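Local coordinates for DNA helicase RecQ (Deinococcus radiodurans, PDB 4Q48), which probably couples ATP hydrolysis to unwinding of duplex DNA by 3'-5' translocation, here as a catalytic core of helicase, zinc-binding and RQC domains, at residues A[308-313]-A[336-341]; A[90-95]-A[116-121]; A[151-156]-A[184-189]; A[437-442]-A[457-462]. All blocks are in the same frame, centred on the assembly; numbering follows the deposited sequence.

Contact 1. Residues A[308-313]-A[336-341]; sequences VAHLDL and AWMVYG
Residues 308-310 and 336-340 run as neighbouring parallel strands, 7° apart, joined where Val308 O takes Trp337 N, Trp337 O takes His310 N at 2.8 Å, and His310 O takes Val339 N. On one face of the sheet, Ala309 CB meets Trp337 CE3 at 4.0 Å. Leu311 CD2 reaches the indole in its plane, touching the CZ3 edge of Trp337 at 4.0 Å, and also lies 3.9 Å from Val339 CG2. The face carrying Ala309 and Trp337 packs against helix 222-233, and Phe229 stacks on the indole. The other face carries His310 and Met338, where His310 CB sits 3.5 Å from Met338 CG. Met338 runs extended through its first two torsions (chi1 169°, CG anti to the backbone N), which carries SD past His310 CB, oblique to the ring. Glu323 holds that imidazole through NE2. Beyond the last bridge, Leu313 CD2 lies 3.8 Å from Tyr340 CB and 4.1 Å from Met338 SD. An alanine at Leu313 is likely to open a gap between Tyr340 and the Met338 sulfur. Strand 305-310, helix 317-324 and strand 334-340 make up a beta-alpha-beta unit in the parallel sheet of the second RecA-like helicase lobe.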
# COMPACT_ATOMS: atom_id res chain seq x y z
N VAL A 308 -12.57 12.93 5.73
CA VAL A 308 -11.62 12.41 6.69
C VAL A 308 -10.55 13.44 6.95
O VAL A 308 -9.83 13.87 6.03
CB VAL A 308 -10.99 11.10 6.24
CG1 VAL A 308 -9.77 10.82 7.07
CG2 VAL A 308 -11.98 9.98 6.42
N ALA A 309 -10.44 13.82 8.22
CA ALA A 309 -9.49 14.82 8.67
C ALA A 309 -8.32 14.19 9.40
O ALA A 309 -8.51 13.39 10.32
CB ALA A 309 -10.17 15.83 9.58
N HIS A 310 -7.10 14.58 9.03
CA HIS A 310 -5.92 14.15 9.78
C HIS A 310 -5.32 15.35 10.51
O HIS A 310 -4.89 16.32 9.88
CB HIS A 310 -4.91 13.49 8.85
CG HIS A 310 -5.21 12.05 8.56
ND1 HIS A 310 -5.91 11.65 7.44
CD2 HIS A 310 -4.91 10.92 9.25
CE1 HIS A 310 -6.02 10.33 7.45
NE2 HIS A 310 -5.42 9.87 8.54
N LEU A 311 -5.28 15.28 11.84
CA LEU A 311 -4.80 16.40 12.62
C LEU A 311 -3.38 16.10 13.08
O LEU A 311 -2.72 16.91 13.76
CB LEU A 311 -5.72 16.63 13.81
CG LEU A 311 -6.95 17.47 13.46
CD1 LEU A 311 -7.92 17.54 14.64
CD2 LEU A 311 -6.56 18.85 13.00
N ASP A 312 -2.90 14.92 12.69
CA ASP A 312 -1.52 14.51 12.90
C ASP A 312 -1.11 13.65 11.72
O ASP A 312 -1.96 13.17 10.96
CB ASP A 312 -1.32 13.72 14.21
CG ASP A 312 -1.71 14.49 15.45
OD1 ASP A 312 -1.13 15.57 15.70
OD2 ASP A 312 -2.58 13.99 16.19
N LEU A 313 0.19 13.45 11.56
CA LEU A 313 0.69 12.57 10.53
C LEU A 313 0.28 11.15 10.81
O LEU A 313 0.41 10.67 11.94
CB LEU A 313 2.20 12.68 10.42
CG LEU A 313 2.72 13.86 9.63
CD1 LEU A 313 4.24 13.80 9.62
CD2 LEU A 313 2.14 13.83 8.23
N ALA A 336 -10.50 14.57 1.69
CA ALA A 336 -9.53 14.15 2.67
C ALA A 336 -8.68 15.36 2.93
O ALA A 336 -8.11 15.92 1.99
CB ALA A 336 -8.72 12.98 2.20
N TRP A 337 -8.67 15.80 4.19
CA TRP A 337 -8.09 17.07 4.63
C TRP A 337 -7.08 16.79 5.74
O TRP A 337 -7.44 16.17 6.76
CB TRP A 337 -9.20 17.96 5.12
CG TRP A 337 -8.89 19.33 5.64
CD1 TRP A 337 -9.07 20.51 4.97
CD2 TRP A 337 -8.48 19.68 6.97
NE1 TRP A 337 -8.76 21.57 5.79
CE2 TRP A 337 -8.40 21.09 7.03
CE3 TRP A 337 -8.17 18.94 8.12
CZ2 TRP A 337 -8.00 21.78 8.18
CZ3 TRP A 337 -7.76 19.63 9.27
CH2 TRP A 337 -7.70 21.03 9.29
N MET A 338 -5.83 17.18 5.54
CA MET A 338 -4.78 16.94 6.55
C MET A 338 -3.84 18.14 6.73
O MET A 338 -3.37 18.78 5.77
CB MET A 338 -3.96 15.70 6.21
CG MET A 338 -2.68 15.54 7.07
SD MET A 338 -1.76 13.99 6.84
CE MET A 338 -1.03 14.21 5.24
N VAL A 339 -3.57 18.43 8.00
CA VAL A 339 -2.59 19.42 8.34
C VAL A 339 -1.53 18.77 9.20
O VAL A 339 -1.80 17.89 10.02
CB VAL A 339 -3.19 20.64 9.09
CG1 VAL A 339 -3.92 21.59 8.12
CG2 VAL A 339 -4.06 20.19 10.27
N TYR A 340 -0.30 19.20 8.99
CA TYR A 340 0.80 18.71 9.76
C TYR A 340 1.77 19.88 9.83
O TYR A 340 1.73 20.78 8.98
CB TYR A 340 1.42 17.46 9.11
CG TYR A 340 2.36 17.78 7.97
CD1 TYR A 340 1.89 18.23 6.75
CD2 TYR A 340 3.73 17.61 8.12
CE1 TYR A 340 2.76 18.52 5.73
CE2 TYR A 340 4.60 17.90 7.11
CZ TYR A 340 4.12 18.36 5.93
OH TYR A 340 5.01 18.64 4.95
N GLY A 341 2.62 19.88 10.84
CA GLY A 341 3.60 20.92 10.96
C GLY A 341 5.00 20.45 11.27
O GLY A 341 5.28 19.24 11.39

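Contact 2. Residues A[90-95]-A[116-121]; sequences RAAFLN and DLLYVA
Asp116 starts 116-121 with a side-on salt bridge to Arg90, whose NE reaches Asp116 OD2 at 2.9 Å and NH2 reaches OD1 at 3.1 Å. Both nitrogens come from above the carboxylate plane, the flat groups 61° apart. OD2 also takes Arg90 N through its anti lone pair. A leucine at Asp116 would probably leave the Arg90 guanidinium without its charge partner and free to swing. Leu117 N shares Arg90 O with Asp116 N, and Leu117 CB touches Ala91 CB. With CG anti to the backbone N (chi1 179°), Leu118 reaches across the other face, its CD1 4.1 Å from Ala92 CB and CD2 4.0 Å from Leu94 CD2, and touches Val106 of helix 100-111. Tyr119 N binds Ala92 O, and Tyr119 CB meets the edge of the Phe93 ring, the ring planes 47° apart. The Tyr119 hydroxyl bonds Tyr56 and Gln57; the Tyr119 side chain lies about 5 Å from that of Ser53, which binds ADP in another structure, though no nucleotide is bound here. Val120 pairs with Leu94, CG2 lying by Leu94 O, which takes Ala121 N at a helix N-cap. Outermost strand 91-94 thus pairs with 117-120 in a beta-alpha-beta unit of the first RecA-like lobe.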
# COMPACT_ATOMS: atom_id res chain seq x y z
N ARG A 90 -18.48 -24.41 -1.38
CA ARG A 90 -18.06 -25.25 -0.26
C ARG A 90 -16.66 -24.81 0.18
O ARG A 90 -15.73 -24.81 -0.62
CB ARG A 90 -18.07 -26.72 -0.67
CG ARG A 90 -19.23 -27.08 -1.61
CD ARG A 90 -19.01 -28.43 -2.25
NE ARG A 90 -18.22 -28.28 -3.48
CZ ARG A 90 -17.68 -29.29 -4.16
NH1 ARG A 90 -17.86 -30.54 -3.74
NH2 ARG A 90 -16.97 -29.05 -5.25
N ALA A 91 -16.50 -24.42 1.45
CA ALA A 91 -15.20 -24.00 1.93
C ALA A 91 -15.01 -24.38 3.39
O ALA A 91 -15.98 -24.64 4.10
CB ALA A 91 -15.02 -22.53 1.75
N ALA A 92 -13.76 -24.34 3.86
CA ALA A 92 -13.50 -24.80 5.21
C ALA A 92 -12.25 -24.18 5.76
O ALA A 92 -11.54 -23.48 5.03
CB ALA A 92 -13.41 -26.30 5.23
N PHE A 93 -11.99 -24.40 7.04
CA PHE A 93 -10.79 -23.84 7.66
C PHE A 93 -9.99 -24.90 8.29
O PHE A 93 -10.52 -25.76 8.98
CB PHE A 93 -11.11 -22.82 8.75
CG PHE A 93 -11.95 -21.72 8.31
CD1 PHE A 93 -11.45 -20.78 7.42
CD2 PHE A 93 -13.25 -21.62 8.74
CE1 PHE A 93 -12.24 -19.75 6.97
CE2 PHE A 93 -14.04 -20.59 8.31
CZ PHE A 93 -13.53 -19.64 7.42
N LEU A 94 -8.69 -24.75 8.13
CA LEU A 94 -7.74 -25.65 8.71
C LEU A 94 -6.70 -24.80 9.46
O LEU A 94 -5.96 -24.03 8.85
CB LEU A 94 -7.12 -26.50 7.60
CG LEU A 94 -6.36 -27.79 7.87
CD1 LEU A 94 -7.35 -28.85 8.30
CD2 LEU A 94 -5.64 -28.21 6.59
N ASN A 95 -6.66 -24.96 10.78
CA ASN A 95 -5.69 -24.28 11.64
C ASN A 95 -5.64 -24.92 13.02
O ASN A 95 -6.51 -25.72 13.38
CB ASN A 95 -6.02 -22.79 11.79
CG ASN A 95 -7.48 -22.56 12.13
OD1 ASN A 95 -7.92 -22.84 13.24
ND2 ASN A 95 -8.25 -22.04 11.17
N ASP A 116 -14.39 -26.43 -2.28
CA ASP A 116 -14.01 -25.58 -3.38
C ASP A 116 -12.85 -24.71 -2.93
O ASP A 116 -11.97 -24.35 -3.72
CB ASP A 116 -15.18 -24.73 -3.82
CG ASP A 116 -16.27 -25.55 -4.41
OD1 ASP A 116 -16.04 -26.13 -5.50
OD2 ASP A 116 -17.36 -25.58 -3.79
N LEU A 117 -12.89 -24.36 -1.66
CA LEU A 117 -11.87 -23.53 -1.06
C LEU A 117 -11.45 -24.09 0.27
O LEU A 117 -12.27 -24.61 1.02
CB LEU A 117 -12.36 -22.09 -0.88
CG LEU A 117 -12.70 -21.37 -2.16
CD1 LEU A 117 -13.53 -20.17 -1.85
CD2 LEU A 117 -11.43 -21.01 -2.90
N LEU A 118 -10.16 -24.05 0.53
CA LEU A 118 -9.65 -24.37 1.84
C LEU A 118 -8.80 -23.21 2.35
O LEU A 118 -7.76 -22.87 1.78
CB LEU A 118 -8.84 -25.65 1.81
CG LEU A 118 -8.31 -25.94 3.21
CD1 LEU A 118 -9.45 -26.31 4.13
CD2 LEU A 118 -7.27 -27.03 3.19
N TYR A 119 -9.27 -22.59 3.42
CA TYR A 119 -8.52 -21.53 4.07
C TYR A 119 -7.60 -22.15 5.13
O TYR A 119 -8.05 -22.89 6.01
CB TYR A 119 -9.49 -20.50 4.67
CG TYR A 119 -10.12 -19.60 3.62
CD1 TYR A 119 -11.32 -19.93 3.00
CD2 TYR A 119 -9.48 -18.44 3.21
CE1 TYR A 119 -11.87 -19.10 2.03
CE2 TYR A 119 -10.03 -17.62 2.27
CZ TYR A 119 -11.21 -17.94 1.67
OH TYR A 119 -11.69 -17.07 0.72
N VAL A 120 -6.31 -21.86 5.05
CA VAL A 120 -5.37 -22.53 5.93
C VAL A 120 -4.30 -21.56 6.43
O VAL A 120 -3.66 -20.86 5.66
CB VAL A 120 -4.71 -23.73 5.18
CG1 VAL A 120 -4.24 -23.32 3.79
CG2 VAL A 120 -3.56 -24.34 5.99
N ALA A 121 -4.14 -21.52 7.74
CA ALA A 121 -3.10 -20.73 8.34
C ALA A 121 -1.76 -21.27 7.86
O ALA A 121 -1.61 -22.47 7.66
CB ALA A 121 -3.20 -20.79 9.85

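Contact 3. Residues A[151-156]-A[184-189]; sequences SQWGHD and DERTRA
Trp153 and Arg186 carry the close part of this contact, with the guanidinium laid nearly flat on the indole. The two planes are 23° apart, and Arg186 CZ stands 3.8 Å from the centroid of the Trp153 six-membered ring, a cation-pi contact over the face. Lower down the same side chain, Arg186 CD sits almost straight above that ring, 4.0 Å from its centroid, adding a CH-pi contact. The bent arginine chain (chi3 -53°) lets methylene and guanidinium share one face, while Gln152 CG lies on the opposite one. A salt bridge from Arg186 NH1 to Asp486 probably fixes its turn over the ring. Thr187 fits against the loop: its CG2 touches Ser151 CB at 3.6 Å and lies close to Gly154 CA, where any side chain would run into this methyl. Ser151 OG accepts Trp153 N at 2.9 Å in an ST turn and lies at the edge of the indole, in its plane; Asp190 also bonds it. No hydrogen bond crosses between the segments. Past Gly154 the fit slackens, with His155 and Asp156 at the surface and Glu185 and Ala189 also turned to solvent. Segment 151-156, part of what in RecQ helicases is the aromatic-rich loop, follows strand 139-145 and packs on the first turn of helix 185-194, while helix 359-376 covers Trp153 through Val364 and Ser367.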
# COMPACT_ATOMS: atom_id res chain seq x y z
N SER A 151 8.00 -10.02 3.17
CA SER A 151 8.98 -8.93 3.15
C SER A 151 9.30 -8.35 4.51
O SER A 151 8.42 -8.21 5.36
CB SER A 151 8.48 -7.80 2.24
OG SER A 151 9.46 -6.80 2.09
N GLN A 152 10.58 -8.03 4.73
CA GLN A 152 11.00 -7.25 5.90
C GLN A 152 10.35 -5.87 5.80
O GLN A 152 10.14 -5.20 6.81
CB GLN A 152 12.53 -7.10 5.98
CG GLN A 152 13.09 -6.16 4.89
CD GLN A 152 14.49 -6.50 4.40
OE1 GLN A 152 14.76 -7.62 3.94
NE2 GLN A 152 15.39 -5.52 4.46
N TRP A 153 10.05 -5.46 4.57
CA TRP A 153 9.59 -4.10 4.30
C TRP A 153 8.11 -3.81 4.47
O TRP A 153 7.71 -3.10 5.40
CB TRP A 153 9.99 -3.71 2.86
CG TRP A 153 11.48 -3.72 2.64
CD1 TRP A 153 12.24 -4.72 2.10
CD2 TRP A 153 12.39 -2.66 2.98
NE1 TRP A 153 13.56 -4.35 2.08
CE2 TRP A 153 13.68 -3.10 2.61
CE3 TRP A 153 12.24 -1.39 3.56
CZ2 TRP A 153 14.81 -2.31 2.80
CZ3 TRP A 153 13.36 -0.62 3.74
CH2 TRP A 153 14.62 -1.07 3.37
N GLY A 154 7.28 -4.40 3.62
CA GLY A 154 5.97 -3.85 3.35
C GLY A 154 4.87 -3.71 4.38
O GLY A 154 3.93 -2.94 4.12
N HIS A 155 4.97 -4.39 5.52
CA HIS A 155 3.83 -4.43 6.44
C HIS A 155 4.23 -5.33 7.60
O HIS A 155 5.34 -5.21 8.12
CB HIS A 155 2.59 -4.94 5.68
CG HIS A 155 1.27 -4.73 6.37
ND1 HIS A 155 0.67 -5.68 7.17
CD2 HIS A 155 0.42 -3.67 6.35
CE1 HIS A 155 -0.49 -5.22 7.62
NE2 HIS A 155 -0.66 -4.00 7.13
N ASP A 156 3.36 -6.25 7.98
CA ASP A 156 3.69 -7.17 9.05
C ASP A 156 4.54 -8.28 8.50
O ASP A 156 4.06 -9.15 7.77
CB ASP A 156 2.43 -7.78 9.70
CG ASP A 156 1.31 -6.76 9.94
OD1 ASP A 156 1.60 -5.57 10.20
OD2 ASP A 156 0.12 -7.17 9.88
N ASP A 184 4.11 -1.51 -1.68
CA ASP A 184 5.46 -0.95 -1.54
C ASP A 184 6.45 -1.55 -2.56
O ASP A 184 6.46 -2.76 -2.81
CB ASP A 184 5.95 -1.15 -0.10
CG ASP A 184 7.05 -0.18 0.28
OD1 ASP A 184 7.59 0.49 -0.61
OD2 ASP A 184 7.37 -0.07 1.49
N GLU A 185 7.25 -0.69 -3.18
CA GLU A 185 8.02 -1.02 -4.38
C GLU A 185 9.15 -2.00 -4.10
O GLU A 185 9.39 -2.92 -4.88
CB GLU A 185 8.57 0.28 -4.96
CG GLU A 185 9.47 0.21 -6.18
CD GLU A 185 10.19 1.55 -6.40
OE1 GLU A 185 9.67 2.61 -5.96
OE2 GLU A 185 11.28 1.56 -7.02
N ARG A 186 9.84 -1.81 -2.98
CA ARG A 186 10.69 -2.84 -2.36
C ARG A 186 9.98 -4.10 -1.90
O ARG A 186 10.60 -5.16 -1.77
CB ARG A 186 11.48 -2.22 -1.20
CG ARG A 186 12.73 -1.52 -1.71
CD ARG A 186 13.44 -0.73 -0.63
NE ARG A 186 12.50 0.18 0.01
CZ ARG A 186 12.83 1.11 0.89
NH1 ARG A 186 14.10 1.26 1.24
NH2 ARG A 186 11.90 1.89 1.41
N THR A 187 8.70 -3.98 -1.59
CA THR A 187 7.90 -5.12 -1.18
C THR A 187 7.38 -5.92 -2.38
O THR A 187 7.42 -7.15 -2.36
CB THR A 187 6.71 -4.68 -0.32
OG1 THR A 187 7.18 -3.75 0.68
CG2 THR A 187 6.07 -5.88 0.35
N ARG A 188 6.95 -5.23 -3.42
CA ARG A 188 6.55 -5.87 -4.68
C ARG A 188 7.69 -6.73 -5.21
O ARG A 188 7.48 -7.79 -5.78
CB ARG A 188 6.18 -4.81 -5.72
CG ARG A 188 4.97 -3.98 -5.38
CD ARG A 188 4.39 -3.34 -6.64
NE ARG A 188 5.32 -2.34 -7.17
CZ ARG A 188 5.36 -1.08 -6.74
NH1 ARG A 188 4.52 -0.67 -5.82
NH2 ARG A 188 6.23 -0.21 -7.26
N ALA A 189 8.92 -6.24 -5.02
CA ALA A 189 10.09 -6.93 -5.51
C ALA A 189 10.39 -8.21 -4.71
O ALA A 189 10.80 -9.22 -5.27
CB ALA A 189 11.28 -5.98 -5.48

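Contact 4. Residues A[437-442]-A[457-462]; sequences TDVLLG and PTFGVG
The Phe459 ring lies with one face over Gly442, whose CA is 3.7 Å from the ring centroid and 19° off its normal, a CH-pi contact. Val439 CG1 comes to CD1 of the same ring at 4.1 Å, and Val448 of helix 446-451 also touches the Phe459 side chain. Two motifs meet here: a Schellman motif ends helix 433-441 at Gly442, and a type II beta turn runs from Thr458 to Val461, both within the RQC domain. The turn puts Phe459 at its second position and Gly460 at its third, where the positive phi of 75° suits glycine. With CG anti to the nitrogen of its own backbone (chi1 -168°), the phenyl group swings back over the helix end. Beside it, Thr458 CG2 meets Val439 CG1 at 3.9 Å, the two side chains crossing at about a right angle. Leu440 CD2 makes a looser apolar contact with Val461 CG1, and Leu441 CD2 lies against Gly462 O, whose hydrogen-bond partner is Trp470 NE1 of helix 467-479. Carbonyls of the helix's last turn point at the loop, whose amides satisfy them. Leu440 O takes Gly462 N in its carbonyl plane. Val439 O serves two donors, Gly442 N from the Schellman motif and Gly460 N, which arrives at 2.8 Å nearly along the C=O axis.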
# COMPACT_ATOMS: atom_id res chain seq x y z
N THR A 437 28.33 13.52 -6.84
CA THR A 437 28.36 14.97 -6.68
C THR A 437 29.74 15.50 -7.03
O THR A 437 29.87 16.61 -7.56
CB THR A 437 27.97 15.37 -5.26
OG1 THR A 437 26.67 14.84 -4.94
CG2 THR A 437 27.97 16.87 -5.09
N ASP A 438 30.77 14.69 -6.73
CA ASP A 438 32.16 15.02 -7.06
C ASP A 438 32.33 15.09 -8.57
O ASP A 438 32.93 16.04 -9.10
CB ASP A 438 33.15 13.98 -6.51
CG ASP A 438 33.54 14.25 -5.06
OD1 ASP A 438 33.46 15.43 -4.62
OD2 ASP A 438 33.91 13.27 -4.37
N VAL A 439 31.81 14.07 -9.24
CA VAL A 439 31.88 14.01 -10.68
C VAL A 439 31.17 15.22 -11.25
O VAL A 439 31.71 15.95 -12.09
CB VAL A 439 31.27 12.70 -11.23
CG1 VAL A 439 31.27 12.71 -12.74
CG2 VAL A 439 32.02 11.48 -10.69
N LEU A 440 29.95 15.44 -10.78
CA LEU A 440 29.16 16.57 -11.24
C LEU A 440 29.90 17.90 -11.08
O LEU A 440 29.79 18.78 -11.92
CB LEU A 440 27.83 16.62 -10.50
CG LEU A 440 26.80 15.59 -10.98
CD1 LEU A 440 25.62 15.49 -9.99
CD2 LEU A 440 26.31 15.96 -12.37
N LEU A 441 30.67 18.04 -10.00
CA LEU A 441 31.31 19.31 -9.66
C LEU A 441 32.66 19.46 -10.32
O LEU A 441 33.21 20.56 -10.41
CB LEU A 441 31.47 19.42 -8.14
CG LEU A 441 30.21 19.73 -7.34
CD1 LEU A 441 30.53 19.70 -5.88
CD2 LEU A 441 29.65 21.09 -7.75
N GLY A 442 33.20 18.35 -10.81
CA GLY A 442 34.49 18.40 -11.44
C GLY A 442 35.58 18.46 -10.40
O GLY A 442 36.57 19.17 -10.59
N PRO A 457 33.42 12.59 -20.39
CA PRO A 457 32.95 13.89 -20.89
C PRO A 457 31.97 14.62 -19.94
O PRO A 457 31.80 15.84 -20.09
CB PRO A 457 32.25 13.52 -22.20
CG PRO A 457 31.81 12.13 -21.98
CD PRO A 457 32.92 11.48 -21.20
N THR A 458 31.37 13.90 -19.01
CA THR A 458 30.39 14.44 -18.05
C THR A 458 31.02 15.14 -16.83
O THR A 458 30.32 15.67 -15.96
CB THR A 458 29.45 13.33 -17.51
OG1 THR A 458 28.29 13.90 -16.92
CG2 THR A 458 30.16 12.50 -16.46
N PHE A 459 32.35 15.11 -16.75
CA PHE A 459 33.06 15.55 -15.56
C PHE A 459 32.96 17.06 -15.41
O PHE A 459 33.27 17.80 -16.34
CB PHE A 459 34.54 15.14 -15.62
CG PHE A 459 35.28 15.31 -14.32
CD1 PHE A 459 34.95 14.55 -13.21
CD2 PHE A 459 36.30 16.26 -14.21
CE1 PHE A 459 35.64 14.72 -12.00
CE2 PHE A 459 36.99 16.43 -13.00
CZ PHE A 459 36.66 15.65 -11.90
N GLY A 460 32.41 17.51 -14.28
CA GLY A 460 32.33 18.93 -14.01
C GLY A 460 31.27 19.65 -14.79
O GLY A 460 31.22 20.88 -14.78
N VAL A 461 30.39 18.91 -15.44
CA VAL A 461 29.32 19.52 -16.22
C VAL A 461 28.36 20.29 -15.28
O VAL A 461 27.55 21.10 -15.74
CB VAL A 461 28.54 18.46 -17.05
CG1 VAL A 461 27.75 17.50 -16.12
CG2 VAL A 461 27.62 19.14 -18.09
N GLY A 462 28.45 20.00 -13.98
CA GLY A 462 27.59 20.62 -12.99
C GLY A 462 28.32 21.62 -12.09
O GLY A 462 27.90 21.85 -10.95

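From the N terminus the contacts come in the order 2, 3, 1, 4, each closing before the next opens, so none nests or crosses. Contact 2 closes the loop around helix 100-111 at one edge of the first lobe's sheet. Contact 3 closes a longer excursion in the same lobe, bringing the loop after strand 139-145 back to helix 185-194, about 26 Å from contact 2 between centres. Contact 1 closes the step around helix 317-324 in the second lobe, and contact 4 ties a helix end to a loop in the RQC domain. Helix 359-376 touches contacts 1 and 3 alike, spanning the two lobes. Contacts 2 and 4 lie farthest apart, about 60 Å between centres.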